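Local coordinates for protein Xaa-Pro Dipeptidase (PDB 2QS8) that probably hydrolyses short peptides as a metal-dependent carboxypeptidase or dipeptidase of the amidohydrolase superfamily, holding methionine and magnesium in its active site, at residues A[59-64]-A[383-388]; A[74-79]-A[293-298]. All coordinates share one frame; numbering follows the deposited sequence.

Interaction 1 and interaction 2 lie at two different parts of one amidohydrolase chain, with centres 36 Å apart and nearest atoms about 20 Å apart, so they do not touch. Along the sequence the order is 59-64, 74-79, 293-298, 383-388: the outer pair brackets the inner one. Interaction 1 joins strand 60-67 to strand 383-386 and, after the helices and strands of the barrel, returns the chain to the mixed sheet that contains strand 9-16, before strands 400-405 and 408-411 are added. Interaction 2 joins two loops, one following strand 69-70 and the other preceding helix 299-319, near the bound methionine. One contact is thus sheet pairing, the other surface packing beside the active site.

Interaction 1 of 2, residues A[59-64]-A[383-388]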
ATOM      1  N   HIS A  59     -56.493  -1.423 -23.842  1.00 38.87           N
ATOM      2  CA  HIS A  59     -55.048  -1.295 -23.661  1.00 36.98           C
ATOM      3  C   HIS A  59     -54.319  -2.635 -23.705  1.00 35.74           C
ATOM      4  O   HIS A  59     -54.925  -3.701 -23.592  1.00 34.77           O
ATOM      5  CB  HIS A  59     -54.736  -0.662 -22.312  1.00 37.66           C
ATOM      6  CG  HIS A  59     -55.183   0.758 -22.181  1.00 40.69           C
ATOM      7  ND1 HIS A  59     -54.329   1.825 -22.360  1.00 41.42           N
ATOM      8  CD2 HIS A  59     -56.387   1.287 -21.861  1.00 41.40           C
ATOM      9  CE1 HIS A  59     -54.987   2.951 -22.149  1.00 41.60           C
ATOM     10  NE2 HIS A  59     -56.237   2.653 -21.845  1.00 42.60           N
ATOM     11  N   THR A  60     -53.002  -2.556 -23.873  1.00 33.71           N
ATOM     12  CA  THR A  60     -52.145  -3.723 -23.858  1.00 31.71           C
ATOM     13  C   THR A  60     -51.370  -3.561 -22.556  1.00 31.22           C
ATOM     14  O   THR A  60     -50.730  -2.534 -22.332  1.00 31.60           O
ATOM     15  CB  THR A  60     -51.157  -3.740 -25.033  1.00 32.64           C
ATOM     16  OG1 THR A  60     -51.872  -3.911 -26.266  1.00 33.58           O
ATOM     17  CG2 THR A  60     -50.144  -4.872 -24.863  1.00 32.57           C
ATOM     18  N   VAL A  61     -51.464  -4.561 -21.685  1.00 30.11           N
ATOM     19  CA  VAL A  61     -50.785  -4.533 -20.401  1.00 28.67           C
ATOM     20  C   VAL A  61     -49.464  -5.296 -20.489  1.00 29.24           C
ATOM     21  O   VAL A  61     -49.364  -6.316 -21.183  1.00 29.20           O
ATOM     22  CB  VAL A  61     -51.675  -5.161 -19.291  1.00 30.09           C
ATOM     23  CG1 VAL A  61     -50.900  -5.257 -17.985  1.00 29.21           C
ATOM     24  CG2 VAL A  61     -52.936  -4.324 -19.099  1.00 27.96           C
ATOM     25  N   LEU A  62     -48.447  -4.779 -19.806  1.00 27.31           N
ATOM     26  CA  LEU A  62     -47.138  -5.421 -19.780  1.00 24.82           C
ATOM     27  C   LEU A  62     -46.595  -5.334 -18.356  1.00 23.13           C
ATOM     28  O   LEU A  62     -47.115  -4.588 -17.524  1.00 22.81           O
ATOM     29  CB  LEU A  62     -46.153  -4.718 -20.727  1.00 25.07           C
ATOM     30  CG  LEU A  62     -46.583  -4.336 -22.148  1.00 26.71           C
ATOM     31  CD1 LEU A  62     -47.263  -2.979 -22.119  1.00 23.01           C
ATOM     32  CD2 LEU A  62     -45.375  -4.282 -23.066  1.00 23.99           C
ATOM     33  N   PRO A  63     -45.567  -6.127 -18.040  1.00 22.11           N
ATOM     34  CA  PRO A  63     -45.068  -6.001 -16.672  1.00 24.01           C
ATOM     35  C   PRO A  63     -44.213  -4.731 -16.636  1.00 25.57           C
ATOM     36  O   PRO A  63     -43.836  -4.219 -17.690  1.00 25.11           O
ATOM     37  CB  PRO A  63     -44.267  -7.287 -16.470  1.00 22.99           C
ATOM     38  CG  PRO A  63     -43.819  -7.649 -17.840  1.00 22.31           C
ATOM     39  CD  PRO A  63     -44.974  -7.282 -18.732  1.00 22.90           C
ATOM     40  N   GLY A  64     -43.941  -4.206 -15.445  1.00 25.60           N
ATOM     41  CA  GLY A  64     -43.133  -3.005 -15.342  1.00 25.44           C
ATOM     42  C   GLY A  64     -41.816  -3.141 -16.081  1.00 25.85           C
ATOM     43  O   GLY A  64     -41.152  -4.164 -15.975  1.00 27.27           O
ATOM     44  N   LEU A 383     -47.091  -3.213 -12.954  1.00 26.11           N
ATOM     45  CA  LEU A 383     -47.659  -3.306 -14.295  1.00 27.30           C
ATOM     46  C   LEU A 383     -47.830  -1.969 -15.002  1.00 27.62           C
ATOM     47  O   LEU A 383     -48.022  -0.927 -14.374  1.00 28.28           O
ATOM     48  CB  LEU A 383     -49.032  -3.993 -14.252  1.00 27.60           C
ATOM     49  CG  LEU A 383     -49.226  -5.293 -13.467  1.00 28.42           C
ATOM     50  CD1 LEU A 383     -49.409  -4.966 -11.992  1.00 26.64           C
ATOM     51  CD2 LEU A 383     -50.454  -6.038 -14.003  1.00 29.47           C
ATOM     52  N   ILE A 384     -47.774  -2.014 -16.325  1.00 27.76           N
ATOM     53  CA  ILE A 384     -47.962  -0.822 -17.127  1.00 28.49           C
ATOM     54  C   ILE A 384     -48.941  -1.164 -18.244  1.00 30.19           C
ATOM     55  O   ILE A 384     -49.210  -2.341 -18.509  1.00 28.89           O
ATOM     56  CB  ILE A 384     -46.638  -0.334 -17.765  1.00 27.09           C
ATOM     57  CG1 ILE A 384     -46.124  -1.377 -18.758  1.00 27.44           C
ATOM     58  CG2 ILE A 384     -45.602  -0.074 -16.680  1.00 25.25           C
ATOM     59  CD1 ILE A 384     -45.006  -0.871 -19.659  1.00 26.33           C
ATOM     60  N   ALA A 385     -49.478  -0.138 -18.894  1.00 30.34           N
ATOM     61  CA  ALA A 385     -50.420  -0.339 -19.982  1.00 31.45           C
ATOM     62  C   ALA A 385     -50.191   0.740 -21.026  1.00 32.41           C
ATOM     63  O   ALA A 385     -49.677   1.805 -20.712  1.00 33.28           O
ATOM     64  CB  ALA A 385     -51.834  -0.277 -19.461  1.00 30.56           C
ATOM     65  N   VAL A 386     -50.567   0.460 -22.268  1.00 34.31           N
ATOM     66  CA  VAL A 386     -50.389   1.414 -23.354  1.00 35.06           C
ATOM     67  C   VAL A 386     -51.432   1.131 -24.419  1.00 36.57           C
ATOM     68  O   VAL A 386     -51.864  -0.010 -24.567  1.00 35.61           O
ATOM     69  CB  VAL A 386     -48.983   1.272 -23.985  1.00 36.27           C
ATOM     70  CG1 VAL A 386     -48.790  -0.136 -24.527  1.00 37.33           C
ATOM     71  CG2 VAL A 386     -48.796   2.292 -25.084  1.00 36.14           C
ATOM     72  N   LYS A 387     -51.849   2.167 -25.144  1.00 37.25           N
ATOM     73  CA  LYS A 387     -52.825   2.005 -26.213  1.00 38.26           C
ATOM     74  C   LYS A 387     -52.067   1.601 -27.468  1.00 37.92           C
ATOM     75  O   LYS A 387     -51.195   2.328 -27.943  1.00 39.89           O
ATOM     76  CB  LYS A 387     -53.574   3.312 -26.466  1.00 40.05           C
ATOM     77  CG  LYS A 387     -54.519   3.720 -25.353  1.00 43.45           C
ATOM     78  CD  LYS A 387     -55.185   5.051 -25.677  1.00 46.86           C
ATOM     79  CE  LYS A 387     -56.046   5.548 -24.527  1.00 49.12           C
ATOM     80  NZ  LYS A 387     -56.633   6.897 -24.807  1.00 51.82           N
ATOM     81  N   GLY A 388     -52.384   0.428 -27.999  1.00 37.35           N
ATOM     82  CA  GLY A 388     -51.707  -0.033 -29.193  1.00 36.07           C
ATOM     83  C   GLY A 388     -51.016  -1.358 -28.969  1.00 35.89           C
ATOM     84  O   GLY A 388     -50.977  -1.860 -27.851  1.00 34.65           O
TER
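Strands 60-63 and 383-386 pair antiparallel where the chain, returning from the TIM barrel, rejoins the mixed sheet near its N-terminal end, as in the small beta domain that accompanies the barrel in many amidohydrolases. T60 with V386 and L62 with I384 are hydrogen-bonded pairs, V61 with A385 a non-hydrogen-bonded one. In the straightest bond I384 N reaches L62 O at 2.9 Å (174° at the hydrogen). Between the bonded pairs, A385 CA lies 3.2 Å from T60 O in a CA-H...O contact. The CA atoms of V61 and A385 are 4.2 Å apart, a spacing at which the methyl of A385 fits against V61 CG2, 4.2 Å from A385 CB. On the other face L62 CD1 lies alongside V386 CG1, 4.0 Å away, and L62 CB meets I384 CG1, branched aliphatic groups that suit a buried sheet surface. T60 OG1, set beside its own backbone N by a chi1 of -67°, donates to G388 O over 2.7 Å from 32° out of the carbonyl plane. The T60 amide separately bonds V386 O, 2.9 Å from T60 N. Glycine suits position 388 because, with this backbone, a CB would collide with the carbonyl O of K387. H59, at the corner before the strand, lays its ring beside the K387 chain, with CE1 3.3 Å from K387 CG, while V386 C sits at the ring's edge. Replacing H59 by an alanine removes the ring, and K387 CG and CE would probably lose the surface they pack on, leaving the inner part of that chain less restrained. K387 and D401, which H59 also touches, would probably pull the ring's ionisation in opposite senses. Backbone bonds thus fix the register, whereas the T60 hydroxyl ties G388 to strand 60-63.

Interaction 2 of 2, residues A[74-79]-A[293-298]; sequences QEYQSK and FFPEIV
S78 CB sits over one face of the F293 ring, 3.8 Å from its centroid and 30° off the normal, a CH-pi contact, while F294 CG lies in plane at that ring's edge. F294 in turn has F293 CD2 above one face and Y76 OH at its edge. The Y76 ring receives F293 CE2 at its own edge, and Y76 CE2 comes within 3.5 Å of F294 CD1, the two rings meeting obliquely with planes at 39°. With CG anti to the backbone N (chi1 -157°), the Y76 ring is directed toward 293-295, and the length of the phenol brings OH to 3.4 Å from P295 CD; a long flat group suits this span between F293 and the proline. The two loops follow strand 69-70 and helix 278-287 beside the active site of the barrel: the Y76 side chain is about 8 Å from the bound methionine, and F294 also touches L202 of its pocket. S78 OG, directed away from the F293 ring, bonds Q81 N, which probably holds the hydroxyl's rotation. K79 N donates to F293 O at 3.1 Å. The K79 chain then runs over the backbone, bent at chi3, with CD 3.7 Å from F294 O, and its NZ is 5.4 Å from E296 OE2, too far to pair.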
ATOM      1  N   GLN A  74     -28.100  13.687 -13.732  1.00 26.59           N
ATOM      2  CA  GLN A  74     -27.333  14.341 -14.778  1.00 27.16           C
ATOM      3  C   GLN A  74     -27.960  14.120 -16.147  1.00 26.94           C
ATOM      4  O   GLN A  74     -28.723  13.171 -16.346  1.00 24.97           O
ATOM      5  CB  GLN A  74     -25.891  13.826 -14.772  1.00 27.66           C
ATOM      6  CG  GLN A  74     -25.727  12.413 -15.288  1.00 28.36           C
ATOM      7  CD  GLN A  74     -24.398  11.794 -14.887  1.00 29.94           C
ATOM      8  OE1 GLN A  74     -24.210  11.381 -13.741  1.00 28.47           O
ATOM      9  NE2 GLN A  74     -23.463  11.733 -15.830  1.00 28.46           N
ATOM     10  N   GLU A  75     -27.655  15.032 -17.063  1.00 26.06           N
ATOM     11  CA  GLU A  75     -28.102  14.993 -18.458  1.00 25.30           C
ATOM     12  C   GLU A  75     -27.033  15.751 -19.222  1.00 23.76           C
ATOM     13  O   GLU A  75     -26.856  16.951 -19.013  1.00 24.85           O
ATOM     14  CB  GLU A  75     -29.444  15.687 -18.649  1.00 25.99           C
ATOM     15  CG  GLU A  75     -30.593  14.988 -17.961  1.00 30.68           C
ATOM     16  CD  GLU A  75     -31.944  15.443 -18.476  1.00 30.49           C
ATOM     17  OE1 GLU A  75     -32.146  16.672 -18.589  1.00 29.83           O
ATOM     18  OE2 GLU A  75     -32.795  14.568 -18.753  1.00 28.65           O
ATOM     19  N   TYR A  76     -26.324  15.057 -20.101  1.00 23.69           N
ATOM     20  CA  TYR A  76     -25.243  15.685 -20.849  1.00 27.01           C
ATOM     21  C   TYR A  76     -25.661  16.922 -21.642  1.00 28.28           C
ATOM     22  O   TYR A  76     -26.588  16.871 -22.449  1.00 29.21           O
ATOM     23  CB  TYR A  76     -24.583  14.688 -21.811  1.00 27.51           C
ATOM     24  CG  TYR A  76     -23.180  15.106 -22.155  1.00 29.25           C
ATOM     25  CD1 TYR A  76     -22.141  14.911 -21.247  1.00 29.27           C
ATOM     26  CD2 TYR A  76     -22.908  15.815 -23.325  1.00 31.41           C
ATOM     27  CE1 TYR A  76     -20.873  15.418 -21.482  1.00 30.13           C
ATOM     28  CE2 TYR A  76     -21.638  16.330 -23.574  1.00 30.79           C
ATOM     29  CZ  TYR A  76     -20.624  16.132 -22.642  1.00 31.72           C
ATOM     30  OH  TYR A  76     -19.370  16.674 -22.844  1.00 32.90           O
ATOM     31  N   GLN A  77     -24.965  18.026 -21.401  1.00 27.80           N
ATOM     32  CA  GLN A  77     -25.232  19.280 -22.096  1.00 27.88           C
ATOM     33  C   GLN A  77     -23.963  19.730 -22.802  1.00 28.50           C
ATOM     34  O   GLN A  77     -22.852  19.454 -22.340  1.00 28.01           O
ATOM     35  CB  GLN A  77     -25.667  20.366 -21.107  1.00 29.65           C
ATOM     36  CG  GLN A  77     -27.039  20.154 -20.490  1.00 31.56           C
ATOM     37  CD  GLN A  77     -27.398  21.223 -19.482  1.00 34.54           C
ATOM     38  OE1 GLN A  77     -26.762  21.340 -18.434  1.00 35.16           O
ATOM     39  NE2 GLN A  77     -28.419  22.012 -19.793  1.00 36.71           N
ATOM     40  N   SER A  78     -24.132  20.423 -23.921  1.00 27.29           N
ATOM     41  CA  SER A  78     -23.011  20.948 -24.688  1.00 24.80           C
ATOM     42  C   SER A  78     -22.200  21.921 -23.822  1.00 23.23           C
ATOM     43  O   SER A  78     -22.671  22.376 -22.770  1.00 21.95           O
ATOM     44  CB  SER A  78     -23.534  21.708 -25.909  1.00 24.56           C
ATOM     45  OG  SER A  78     -24.278  22.846 -25.503  1.00 22.67           O
ATOM     46  N   LYS A  79     -20.984  22.226 -24.276  1.00 22.09           N
ATOM     47  CA  LYS A  79     -20.116  23.164 -23.584  1.00 21.43           C
ATOM     48  C   LYS A  79     -20.835  24.503 -23.413  1.00 22.39           C
ATOM     49  O   LYS A  79     -20.766  25.127 -22.357  1.00 23.54           O
ATOM     50  CB  LYS A  79     -18.825  23.381 -24.373  1.00 22.47           C
ATOM     51  CG  LYS A  79     -17.899  22.178 -24.394  1.00 21.07           C
ATOM     52  CD  LYS A  79     -16.636  22.458 -25.212  1.00 21.95           C
ATOM     53  CE  LYS A  79     -15.804  23.581 -24.604  1.00 23.30           C
ATOM     54  NZ  LYS A  79     -14.598  23.865 -25.430  1.00 22.39           N
ATOM     55  N   PHE A 293     -19.516  20.943 -29.375  1.00 32.02           N
ATOM     56  CA  PHE A 293     -20.585  20.395 -28.554  1.00 29.75           C
ATOM     57  C   PHE A 293     -19.864  19.670 -27.416  1.00 28.62           C
ATOM     58  O   PHE A 293     -20.126  19.921 -26.238  1.00 26.59           O
ATOM     59  CB  PHE A 293     -21.440  19.404 -29.334  1.00 31.56           C
ATOM     60  CG  PHE A 293     -22.589  18.853 -28.542  1.00 34.66           C
ATOM     61  CD1 PHE A 293     -23.812  19.510 -28.524  1.00 33.24           C
ATOM     62  CD2 PHE A 293     -22.435  17.699 -27.773  1.00 34.35           C
ATOM     63  CE1 PHE A 293     -24.856  19.030 -27.762  1.00 35.84           C
ATOM     64  CE2 PHE A 293     -23.475  17.215 -27.006  1.00 34.03           C
ATOM     65  CZ  PHE A 293     -24.690  17.882 -26.998  1.00 35.13           C
ATOM     66  N   PHE A 294     -18.951  18.781 -27.804  1.00 26.52           N
ATOM     67  CA  PHE A 294     -18.137  18.007 -26.875  1.00 28.65           C
ATOM     68  C   PHE A 294     -16.772  18.693 -26.721  1.00 30.33           C
ATOM     69  O   PHE A 294     -16.382  19.532 -27.537  1.00 28.84           O
ATOM     70  CB  PHE A 294     -17.870  16.591 -27.417  1.00 28.40           C
ATOM     71  CG  PHE A 294     -19.098  15.705 -27.511  1.00 29.43           C
ATOM     72  CD1 PHE A 294     -19.788  15.318 -26.367  1.00 27.11           C
ATOM     73  CD2 PHE A 294     -19.532  15.227 -28.749  1.00 26.52           C
ATOM     74  CE1 PHE A 294     -20.892  14.466 -26.454  1.00 28.46           C
ATOM     75  CE2 PHE A 294     -20.638  14.377 -28.845  1.00 27.93           C
ATOM     76  CZ  PHE A 294     -21.316  13.995 -27.701  1.00 28.28           C
ATOM     77  N   PRO A 295     -16.041  18.365 -25.648  1.00 30.09           N
ATOM     78  CA  PRO A 295     -14.723  18.978 -25.478  1.00 29.85           C
ATOM     79  C   PRO A 295     -13.901  18.408 -26.639  1.00 30.01           C
ATOM     80  O   PRO A 295     -14.232  17.339 -27.159  1.00 29.47           O
ATOM     81  CB  PRO A 295     -14.270  18.444 -24.125  1.00 29.62           C
ATOM     82  CG  PRO A 295     -15.571  18.329 -23.371  1.00 30.33           C
ATOM     83  CD  PRO A 295     -16.496  17.726 -24.399  1.00 29.75           C
ATOM     84  N   GLU A 296     -12.848  19.103 -27.049  1.00 29.21           N
ATOM     85  CA  GLU A 296     -12.032  18.631 -28.160  1.00 31.24           C
ATOM     86  C   GLU A 296     -11.423  17.246 -27.956  1.00 30.40           C
ATOM     87  O   GLU A 296     -11.264  16.486 -28.910  1.00 29.68           O
ATOM     88  CB  GLU A 296     -10.912  19.638 -28.467  1.00 33.77           C
ATOM     89  CG  GLU A 296     -11.401  20.964 -29.037  1.00 39.01           C
ATOM     90  CD  GLU A 296     -12.418  20.788 -30.164  1.00 43.07           C
ATOM     91  OE1 GLU A 296     -12.109  20.080 -31.147  1.00 44.65           O
ATOM     92  OE2 GLU A 296     -13.527  21.361 -30.065  1.00 45.53           O
ATOM     93  N   ILE A 297     -11.086  16.914 -26.716  1.00 30.39           N
ATOM     94  CA  ILE A 297     -10.481  15.621 -26.416  1.00 29.54           C
ATOM     95  C   ILE A 297     -11.523  14.488 -26.446  1.00 30.76           C
ATOM     96  O   ILE A 297     -11.181  13.324 -26.694  1.00 29.98           O
ATOM     97  CB  ILE A 297      -9.754  15.670 -25.040  1.00 28.52           C
ATOM     98  CG1 ILE A 297      -8.909  14.419 -24.841  1.00 27.75           C
ATOM     99  CG2 ILE A 297     -10.757  15.811 -23.919  1.00 28.80           C
ATOM    100  CD1 ILE A 297      -7.949  14.514 -23.678  1.00 27.86           C
ATOM    101  N   VAL A 298     -12.788  14.853 -26.225  1.00 29.70           N
ATOM    102  CA  VAL A 298     -13.905  13.910 -26.224  1.00 29.76           C
ATOM    103  C   VAL A 298     -14.469  13.640 -27.631  1.00 31.38           C
ATOM    104  O   VAL A 298     -14.767  12.496 -27.983  1.00 30.40           O
ATOM    105  CB  VAL A 298     -15.069  14.433 -25.338  1.00 29.99           C
ATOM    106  CG1 VAL A 298     -16.285  13.522 -25.476  1.00 30.08           C
ATOM    107  CG2 VAL A 298     -14.631  14.521 -23.889  1.00 28.90           C
TER